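Local atomic coordinates of alpha-glucosidase (Bacteroides thetaiotaomicron, PDB entry 5XFM), a protein that hydrolyses glycosidic bonds as a bifunctional beta-L-arabinopyranosidase and alpha-galactosidase of glycoside hydrolase family 97. Residues N482-N495 and L521-N535. The protein carries 1 engineered substitution. Numbering follows the deposited sequence.
Sequences NTVGSMEFGGCLLN and LLQNPVQNFALAPNN. Engineered in segment 482-495: Leu-493 (natural residue Phe).
The amide of Asn-482 reads the backbone of Gln-523 at both ends: OD1 accepts from Gln-523 N at 2.8 Å, nearly straight at 169°, and ND2 donates a hydrogen bond to Gln-523 O, in its carbonyl plane on a lone pair (3.2 Å). Asparagine suits this place because one short, flat group offers acceptor and donor together; with CG anti to the backbone N (chi1 -163°), ND2 also bonds Gly-485 O. Met-487 N is the second donor to Gln-523 O, at 3.1 Å. With an alanine here in place of Asn-482, Gln-523 N would probably lose its acceptor and Gly-485 O its ND2 donor.

Leu-522 suits the neighbouring apolar patch because its branches divide: CD1 lies over one face of the Phe-489 ring (4.0 Å to its centroid), CD2 against Met-487 CE. The bent chain of Glu-488 brings OE2 to Asn-528 N, accepting on its syn lone pair (3.3 Å). Farther along, Ala-530 N bonds Gly-491 O, and Asn-495 OD1 accepts from Asn-535 ND2 (2.6 Å) and Asn-534 ND2, the latter also bound to Asp-538.

Strand 526-528 borders strand 295-299 in the TIM-barrel-like domain. Between these segments, isolated backbone bonds replace a strand ladder, supplemented by Asn-482 and Glu-488 gripping backbone and by the side-chain cluster at Asn-495.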
loop_
_atom_site.group_PDB
_atom_site.type_symbol
_atom_site.label_atom_id
_atom_site.label_comp_id
_atom_site.label_asym_id
_atom_site.label_seq_id
_atom_site.Cartn_x
_atom_site.Cartn_y
_atom_site.Cartn_z
ATOM N N ASN A 482 -2.504 -3.093 -1.929
ATOM C CA ASN A 482 -3.370 -1.949 -1.685
ATOM C C ASN A 482 -4.193 -2.072 -0.390
ATOM O O ASN A 482 -4.681 -1.068 0.143
ATOM C CB ASN A 482 -4.267 -1.740 -2.916
ATOM C CG ASN A 482 -4.916 -0.372 -2.953
ATOM O OD1 ASN A 482 -5.987 -0.202 -3.529
ATOM N ND2 ASN A 482 -4.271 0.611 -2.335
ATOM N N THR A 483 -4.328 -3.292 0.134
ATOM C CA THR A 483 -5.112 -3.514 1.352
ATOM C C THR A 483 -4.449 -2.905 2.592
ATOM O O THR A 483 -5.129 -2.576 3.561
ATOM C CB THR A 483 -5.374 -5.038 1.605
ATOM O OG1 THR A 483 -6.530 -5.201 2.426
ATOM C CG2 THR A 483 -4.193 -5.723 2.285
ATOM N N VAL A 484 -3.129 -2.770 2.584
ATOM C CA VAL A 484 -2.444 -2.186 3.734
ATOM C C VAL A 484 -2.130 -0.706 3.547
ATOM O O VAL A 484 -1.569 -0.076 4.445
ATOM C CB VAL A 484 -1.117 -2.918 4.048
ATOM C CG1 VAL A 484 -1.372 -4.398 4.321
ATOM C CG2 VAL A 484 -0.135 -2.739 2.910
ATOM N N GLY A 485 -2.470 -0.144 2.390
ATOM C CA GLY A 485 -2.169 1.258 2.164
ATOM C C GLY A 485 -2.444 1.822 0.784
ATOM O O GLY A 485 -2.609 1.080 -0.191
ATOM N N SER A 486 -2.469 3.153 0.709
ATOM C CA SER A 486 -2.715 3.867 -0.539
ATOM C C SER A 486 -1.737 3.457 -1.621
ATOM O O SER A 486 -0.528 3.379 -1.392
ATOM C CB SER A 486 -2.633 5.381 -0.329
ATOM O OG SER A 486 -3.681 5.855 0.485
ATOM N N MET A 487 -2.276 3.214 -2.807
ATOM C CA MET A 487 -1.484 2.799 -3.958
ATOM C C MET A 487 -1.704 3.743 -5.138
ATOM O O MET A 487 -2.775 3.745 -5.748
ATOM C CB MET A 487 -1.844 1.368 -4.346
ATOM C CG MET A 487 -1.008 0.774 -5.451
ATOM S SD MET A 487 -1.521 -0.924 -5.762
ATOM C CE MET A 487 -3.177 -0.675 -6.403
ATOM N N GLU A 488 -0.700 4.559 -5.442
ATOM C CA GLU A 488 -0.802 5.526 -6.535
ATOM C C GLU A 488 -0.443 4.835 -7.839
ATOM O O GLU A 488 0.712 4.855 -8.270
ATOM C CB GLU A 488 0.115 6.727 -6.299
ATOM C CG GLU A 488 -0.634 8.042 -6.201
ATOM C CD GLU A 488 -0.977 8.640 -7.566
ATOM O OE1 GLU A 488 -0.230 8.403 -8.538
ATOM O OE2 GLU A 488 -2.010 9.333 -7.678
ATOM N N PHE A 489 -1.438 4.208 -8.456
ATOM C CA PHE A 489 -1.192 3.284 -9.558
ATOM C C PHE A 489 -1.151 3.979 -10.922
ATOM O O PHE A 489 -0.468 3.521 -11.838
ATOM C CB PHE A 489 -2.261 2.182 -9.555
ATOM C CG PHE A 489 -2.038 1.115 -10.589
ATOM C CD1 PHE A 489 -1.164 0.068 -10.346
ATOM C CD2 PHE A 489 -2.702 1.160 -11.804
ATOM C CE1 PHE A 489 -0.951 -0.918 -11.299
ATOM C CE2 PHE A 489 -2.496 0.181 -12.760
ATOM C CZ PHE A 489 -1.620 -0.863 -12.504
ATOM N N GLY A 490 -1.876 5.084 -11.061
ATOM C CA GLY A 490 -1.961 5.776 -12.339
ATOM C C GLY A 490 -2.791 5.018 -13.365
ATOM O O GLY A 490 -2.504 5.041 -14.564
ATOM N N GLY A 491 -3.830 4.349 -12.882
ATOM C CA GLY A 491 -4.669 3.503 -13.711
ATOM C C GLY A 491 -5.704 4.210 -14.570
ATOM O O GLY A 491 -5.694 5.436 -14.715
ATOM N N CYS A 492 -6.589 3.402 -15.150
ATOM C CA CYS A 492 -7.628 3.842 -16.082
ATOM C C CYS A 492 -7.025 4.378 -17.372
ATOM O O CYS A 492 -6.970 5.588 -17.594
ATOM C CB CYS A 492 -8.551 4.892 -15.469
ATOM S SG CYS A 492 -10.054 5.142 -16.456
ATOM N N LEU A 493 -6.557 3.459 -18.205
ATOM C CA LEU A 493 -6.087 3.795 -19.539
ATOM C C LEU A 493 -7.222 3.569 -20.522
ATOM O O LEU A 493 -7.627 2.432 -20.760
ATOM C CB LEU A 493 -4.867 2.951 -19.921
ATOM C CG LEU A 493 -3.550 3.324 -19.238
ATOM C CD1 LEU A 493 -2.791 2.087 -18.803
ATOM C CD2 LEU A 493 -2.699 4.165 -20.169
ATOM N N LEU A 494 -7.744 4.650 -21.087
ATOM C CA LEU A 494 -8.859 4.528 -22.009
ATOM C C LEU A 494 -8.358 4.557 -23.451
ATOM O O LEU A 494 -9.083 4.195 -24.373
ATOM C CB LEU A 494 -9.895 5.620 -21.744
ATOM C CG LEU A 494 -10.633 5.414 -20.417
ATOM C CD1 LEU A 494 -11.679 6.485 -20.173
ATOM C CD2 LEU A 494 -11.285 4.039 -20.402
ATOM N N ASN A 495 -7.104 4.966 -23.631
ATOM C CA ASN A 495 -6.386 4.745 -24.884
ATOM C C ASN A 495 -6.314 3.255 -25.230
ATOM O O ASN A 495 -6.201 2.416 -24.339
ATOM C CB ASN A 495 -4.970 5.324 -24.790
ATOM C CG ASN A 495 -4.875 6.740 -25.329
ATOM O OD1 ASN A 495 -5.860 7.477 -25.370
ATOM N ND2 ASN A 495 -3.670 7.141 -25.706
ATOM N N LEU A 521 -11.674 -0.280 -7.796
ATOM C CA LEU A 521 -10.872 -1.350 -7.217
ATOM C C LEU A 521 -9.600 -0.847 -6.534
ATOM O O LEU A 521 -9.271 -1.290 -5.437
ATOM C CB LEU A 521 -10.499 -2.371 -8.290
ATOM C CG LEU A 521 -11.678 -3.166 -8.850
ATOM C CD1 LEU A 521 -11.224 -4.095 -9.968
ATOM C CD2 LEU A 521 -12.381 -3.938 -7.749
ATOM N N LEU A 522 -8.890 0.076 -7.179
ATOM C CA LEU A 522 -7.596 0.538 -6.674
ATOM C C LEU A 522 -7.707 1.908 -5.989
ATOM O O LEU A 522 -8.007 2.911 -6.640
ATOM C CB LEU A 522 -6.576 0.597 -7.823
ATOM C CG LEU A 522 -6.497 -0.634 -8.739
ATOM C CD1 LEU A 522 -5.361 -0.519 -9.751
ATOM C CD2 LEU A 522 -6.360 -1.919 -7.929
ATOM N N GLN A 523 -7.407 1.948 -4.691
ATOM C CA GLN A 523 -7.634 3.137 -3.863
ATOM C C GLN A 523 -6.386 4.008 -3.652
ATOM O O GLN A 523 -5.297 3.509 -3.340
ATOM C CB GLN A 523 -8.205 2.705 -2.501
ATOM C CG GLN A 523 -8.361 3.815 -1.471
ATOM C CD GLN A 523 -7.106 3.980 -0.625
ATOM O OE1 GLN A 523 -6.463 2.994 -0.252
ATOM N NE2 GLN A 523 -6.747 5.225 -0.329
ATOM N N ASN A 524 -6.561 5.313 -3.855
ATOM C CA ASN A 524 -5.566 6.330 -3.506
ATOM C C ASN A 524 -6.255 7.698 -3.460
ATOM O O ASN A 524 -7.033 8.027 -4.358
ATOM C CB ASN A 524 -4.401 6.334 -4.501
ATOM C CG ASN A 524 -3.165 7.051 -3.962
ATOM O OD1 ASN A 524 -3.011 8.261 -4.127
ATOM N ND2 ASN A 524 -2.288 6.302 -3.308
ATOM N N PRO A 525 -5.961 8.506 -2.427
ATOM C CA PRO A 525 -6.676 9.763 -2.158
ATOM C C PRO A 525 -6.577 10.787 -3.298
ATOM O O PRO A 525 -7.562 11.440 -3.649
ATOM C CB PRO A 525 -5.966 10.308 -0.911
ATOM C CG PRO A 525 -5.209 9.166 -0.353
ATOM C CD PRO A 525 -4.848 8.300 -1.488
ATOM N N VAL A 526 -5.386 10.915 -3.867
ATOM C CA VAL A 526 -5.168 11.773 -5.025
ATOM C C VAL A 526 -4.876 10.894 -6.237
ATOM O O VAL A 526 -3.786 10.332 -6.351
ATOM C CB VAL A 526 -4.005 12.762 -4.788
ATOM C CG1 VAL A 526 -3.677 13.532 -6.059
ATOM C CG2 VAL A 526 -4.340 13.716 -3.648
ATOM N N GLN A 527 -5.852 10.756 -7.127
ATOM C CA GLN A 527 -5.686 9.891 -8.291
ATOM C C GLN A 527 -5.240 10.672 -9.515
ATOM O O GLN A 527 -5.968 11.522 -10.021
ATOM C CB GLN A 527 -6.984 9.146 -8.617
ATOM C CG GLN A 527 -7.462 8.140 -7.568
ATOM C CD GLN A 527 -6.727 6.810 -7.601
ATOM O OE1 GLN A 527 -5.544 6.738 -7.934
ATOM N NE2 GLN A 527 -7.437 5.742 -7.264
ATOM N N ASN A 528 -4.046 10.356 -9.999
ATOM C CA ASN A 528 -3.589 10.851 -11.288
ATOM C C ASN A 528 -3.808 9.754 -12.324
ATOM O O ASN A 528 -2.940 8.908 -12.538
ATOM C CB ASN A 528 -2.119 11.277 -11.231
ATOM C CG ASN A 528 -1.857 12.325 -10.154
ATOM O OD1 ASN A 528 -2.382 13.438 -10.210
ATOM N ND2 ASN A 528 -1.039 11.969 -9.170
ATOM N N PHE A 529 -5.010 9.732 -12.896
ATOM C CA PHE A 529 -5.391 8.732 -13.887
ATOM C C PHE A 529 -4.650 8.921 -15.198
ATOM O O PHE A 529 -4.156 10.014 -15.497
ATOM C CB PHE A 529 -6.901 8.764 -14.135
ATOM C CG PHE A 529 -7.720 8.382 -12.938
ATOM C CD1 PHE A 529 -8.598 9.285 -12.365
ATOM C CD2 PHE A 529 -7.597 7.121 -12.376
ATOM C CE1 PHE A 529 -9.345 8.936 -11.262
ATOM C CE2 PHE A 529 -8.340 6.764 -11.276
ATOM C CZ PHE A 529 -9.220 7.672 -10.718
ATOM N N ALA A 530 -4.569 7.850 -15.981
ATOM C CA ALA A 530 -3.849 7.899 -17.244
ATOM C C ALA A 530 -4.740 8.317 -18.419
ATOM O O ALA A 530 -4.636 7.765 -19.510
ATOM C CB ALA A 530 -3.221 6.549 -17.522
ATOM N N LEU A 531 -5.593 9.310 -18.201
ATOM C CA LEU A 531 -6.402 9.853 -19.282
ATOM C C LEU A 531 -5.570 10.798 -20.148
ATOM O O LEU A 531 -4.485 11.225 -19.754
ATOM C CB LEU A 531 -7.629 10.583 -18.730
ATOM C CG LEU A 531 -8.631 9.740 -17.950
ATOM C CD1 LEU A 531 -9.796 10.588 -17.477
ATOM C CD2 LEU A 531 -9.111 8.580 -18.792
ATOM N N ALA A 532 -6.082 11.112 -21.332
ATOM C CA ALA A 532 -5.445 12.087 -22.220
ATOM C C ALA A 532 -6.528 12.888 -22.955
ATOM O O ALA A 532 -7.646 12.405 -23.117
ATOM C CB ALA A 532 -4.521 11.393 -23.187
ATOM N N PRO A 533 -6.208 14.121 -23.382
ATOM C CA PRO A 533 -7.214 14.988 -24.014
ATOM C C PRO A 533 -7.968 14.337 -25.179
ATOM O O PRO A 533 -9.189 14.500 -25.301
ATOM C CB PRO A 533 -6.387 16.177 -24.514
ATOM C CG PRO A 533 -5.184 16.206 -23.649
ATOM C CD PRO A 533 -4.925 14.812 -23.167
ATOM N N ASN A 534 -7.249 13.585 -26.006
ATOM C CA ASN A 534 -7.854 12.889 -27.139
ATOM C C ASN A 534 -8.973 11.928 -26.734
ATOM O O ASN A 534 -9.805 11.560 -27.565
ATOM C CB ASN A 534 -6.779 12.139 -27.925
ATOM C CG ASN A 534 -5.991 11.182 -27.062
ATOM O OD1 ASN A 534 -5.109 11.593 -26.312
ATOM N ND2 ASN A 534 -6.291 9.896 -27.177
ATOM N N ASN A 535 -8.996 11.522 -25.462
ATOM C CA ASN A 535 -10.036 10.623 -24.977
ATOM C C ASN A 535 -11.415 11.273 -25.020
ATOM O O ASN A 535 -12.436 10.585 -25.055
ATOM C CB ASN A 535 -9.736 10.140 -23.561
ATOM C CG ASN A 535 -8.500 9.267 -23.494
ATOM O OD1 ASN A 535 -7.920 9.080 -22.425
ATOM N ND2 ASN A 535 -8.069 8.750 -24.649
HETATM O O HOH W 1 -6.716 0.597 0.732
HETATM O O HOH W 2 -0.422 8.362 -11.247
HETATM O O HOH W 3 -3.357 7.301 -9.258
HETATM O O HOH W 4 -6.469 7.234 -21.620
HETATM O O HOH W 5 -3.045 10.120 -26.106
#